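Local atomic coordinates of ribose 5-phosphate isomerase (Trypanosoma cruzi, PDB entry 3M1P), a protein that probably interconverts ribose 5-phosphate and ribulose 5-phosphate as a type B ribose 5-phosphate isomerase. Residues N106-G111 with E122-F127. The protein carries 1 engineered substitution. Residues are numbered along the deposited sequence; the frame is centred on the assembly and turned at random.
Sequences NIVCVG and EIIITF
V108 stands over the phenyl face of F127 in a CH-pi contact: its CB lies 3.4 Å from the centroid of the F127 ring, only 7° off the ring normal. The near-vertical approach places the valine's branch point, rather than one methyl, at the ring centre; V108 CG1 leans toward CD2 and CG2 toward CD1. F127 reaches this position because its CG is anti to the backbone N (chi1 -172°), which sends the ring obliquely toward the strand's N-terminal end, where CZ lies 3.4 Å from V108 N and the ring edge meets the carbonyl carbon of N106. The second close point is methyl to methyl, V108 CG2 to I123 CG2 at 3.5 Å. That same I123 CG2 also touches V110 CG1 at 3.7 Å, bridging the two valines. I124 is looser against V108 (CG1 to CG1, 4.5 Å), but V66 and L20, Y23 and V24 of helix 17-26 pack around it. No hydrogen bond crosses the interface, so apolar contact joins the pair. The partly exposed E122 and I125 do not touch the strand; E122 OE2 is hydrogen-bonded to ND1 of H93 in the second subunit. Buried T126 grips E122 O twice, OG1 (2.6 Å) and N hydrogen-bonding from opposite faces of the carbonyl plane. Strand 107-111 lies between strands 64-69 and 87-89 of a five-stranded parallel sheet (order 2-1-3-5-4); helix 117-129, next in the chain, returns antiparallel across its face (170°, 9.5 Å between segment axes) in a Rossmann-like alpha/beta sandwich, with helix 17-26 flanking I124 and helix 93-101 bordering F127.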
loop_
_atom_site.group_PDB
_atom_site.type_symbol
_atom_site.label_atom_id
_atom_site.label_comp_id
_atom_site.label_asym_id
_atom_site.label_seq_id
_atom_site.Cartn_x
_atom_site.Cartn_y
_atom_site.Cartn_z
ATOM N N ASN A 106 6.811 -17.818 -9.447
ATOM C CA ASN A 106 6.441 -18.072 -10.834
ATOM C C ASN A 106 5.023 -17.624 -11.157
ATOM O O ASN A 106 4.632 -17.611 -12.311
ATOM C CB ASN A 106 6.670 -19.552 -11.240
ATOM C CG ASN A 106 6.115 -20.546 -10.213
ATOM O OD1 ASN A 106 5.123 -20.269 -9.537
ATOM N ND2 ASN A 106 6.761 -21.715 -10.103
ATOM N N ILE A 107 4.257 -17.247 -10.139
ATOM C CA ILE A 107 2.951 -16.623 -10.374
ATOM C C ILE A 107 2.802 -15.321 -9.573
ATOM O O ILE A 107 3.047 -15.298 -8.374
ATOM C CB ILE A 107 1.759 -17.593 -10.072
ATOM C CG1 ILE A 107 1.789 -18.814 -11.013
ATOM C CG2 ILE A 107 0.410 -16.830 -10.157
ATOM C CD1 ILE A 107 0.655 -19.812 -10.841
ATOM N N VAL A 108 2.413 -14.236 -10.245
ATOM C CA VAL A 108 2.110 -12.986 -9.570
ATOM C C VAL A 108 0.600 -12.870 -9.409
ATOM O O VAL A 108 -0.149 -13.137 -10.354
ATOM C CB VAL A 108 2.739 -11.730 -10.275
ATOM C CG1 VAL A 108 2.214 -11.505 -11.715
ATOM C CG2 VAL A 108 2.563 -10.462 -9.418
ATOM N N CYS A 109 0.159 -12.513 -8.203
ATOM C CA CYS A 109 -1.257 -12.283 -7.929
ATOM C C CYS A 109 -1.479 -10.831 -7.557
ATOM O O CYS A 109 -0.674 -10.246 -6.841
ATOM C CB CYS A 109 -1.769 -13.208 -6.816
ATOM S SG CYS A 109 -1.492 -14.994 -7.172
ATOM N N VAL A 110 -2.580 -10.265 -8.048
ATOM C CA VAL A 110 -2.958 -8.884 -7.756
ATOM C C VAL A 110 -4.457 -8.771 -7.509
ATOM O O VAL A 110 -5.245 -9.621 -7.948
ATOM C CB VAL A 110 -2.558 -7.907 -8.905
ATOM C CG1 VAL A 110 -1.048 -7.868 -9.099
ATOM C CG2 VAL A 110 -3.252 -8.283 -10.209
ATOM N N GLY A 111 -4.840 -7.720 -6.793
ATOM C CA GLY A 111 -6.243 -7.412 -6.551
ATOM C C GLY A 111 -6.698 -6.183 -7.323
ATOM O O GLY A 111 -6.150 -5.089 -7.136
ATOM N N GLU A 122 2.793 -1.818 -13.114
ATOM C CA GLU A 122 4.130 -1.787 -12.561
ATOM C C GLU A 122 4.508 -3.127 -11.934
ATOM O O GLU A 122 5.630 -3.611 -12.120
ATOM C CB GLU A 122 4.217 -0.675 -11.514
ATOM C CG GLU A 122 5.613 -0.412 -10.970
ATOM C CD GLU A 122 5.599 0.616 -9.865
ATOM O OE1 GLU A 122 4.982 0.352 -8.817
ATOM O OE2 GLU A 122 6.177 1.690 -10.051
ATOM N N ILE A 123 3.570 -3.720 -11.192
ATOM C CA ILE A 123 3.765 -5.038 -10.589
ATOM C C ILE A 123 4.070 -6.101 -11.663
ATOM O O ILE A 123 5.052 -6.838 -11.547
ATOM C CB ILE A 123 2.542 -5.442 -9.742
ATOM C CG1 ILE A 123 2.469 -4.598 -8.468
ATOM C CG2 ILE A 123 2.537 -6.958 -9.388
ATOM C CD1 ILE A 123 1.135 -4.733 -7.754
ATOM N N ILE A 124 3.244 -6.169 -12.706
ATOM C CA ILE A 124 3.420 -7.197 -13.739
ATOM C C ILE A 124 4.769 -7.049 -14.442
ATOM O O ILE A 124 5.499 -8.019 -14.583
ATOM C CB ILE A 124 2.217 -7.236 -14.734
ATOM C CG1 ILE A 124 1.007 -7.854 -14.031
ATOM C CG2 ILE A 124 2.560 -8.037 -16.022
ATOM C CD1 ILE A 124 -0.297 -7.644 -14.759
ATOM N N ILE A 125 5.116 -5.821 -14.820
ATOM C CA ILE A 125 6.382 -5.548 -15.493
ATOM C C ILE A 125 7.586 -5.874 -14.617
ATOM O O ILE A 125 8.508 -6.555 -15.060
ATOM C CB ILE A 125 6.424 -4.079 -16.037
ATOM C CG1 ILE A 125 5.440 -3.932 -17.220
ATOM C CG2 ILE A 125 7.886 -3.636 -16.358
ATOM C CD1 ILE A 125 4.998 -2.479 -17.528
ATOM N N THR A 126 7.569 -5.401 -13.373
ATOM C CA THR A 126 8.647 -5.671 -12.432
ATOM C C THR A 126 8.829 -7.176 -12.160
ATOM O O THR A 126 9.945 -7.679 -12.139
ATOM C CB THR A 126 8.409 -4.922 -11.096
ATOM O OG1 THR A 126 8.160 -3.542 -11.372
ATOM C CG2 THR A 126 9.616 -5.072 -10.176
ATOM N N PHE A 127 7.720 -7.872 -11.954
ATOM C CA PHE A 127 7.718 -9.311 -11.753
ATOM C C PHE A 127 8.382 -10.041 -12.929
ATOM O O PHE A 127 9.255 -10.881 -12.730
ATOM C CB PHE A 127 6.278 -9.783 -11.614
ATOM C CG PHE A 127 6.142 -11.216 -11.224
ATOM C CD1 PHE A 127 6.239 -11.593 -9.896
ATOM C CD2 PHE A 127 5.872 -12.196 -12.195
ATOM C CE1 PHE A 127 6.086 -12.935 -9.527
ATOM C CE2 PHE A 127 5.714 -13.537 -11.837
ATOM C CZ PHE A 127 5.831 -13.910 -10.504
#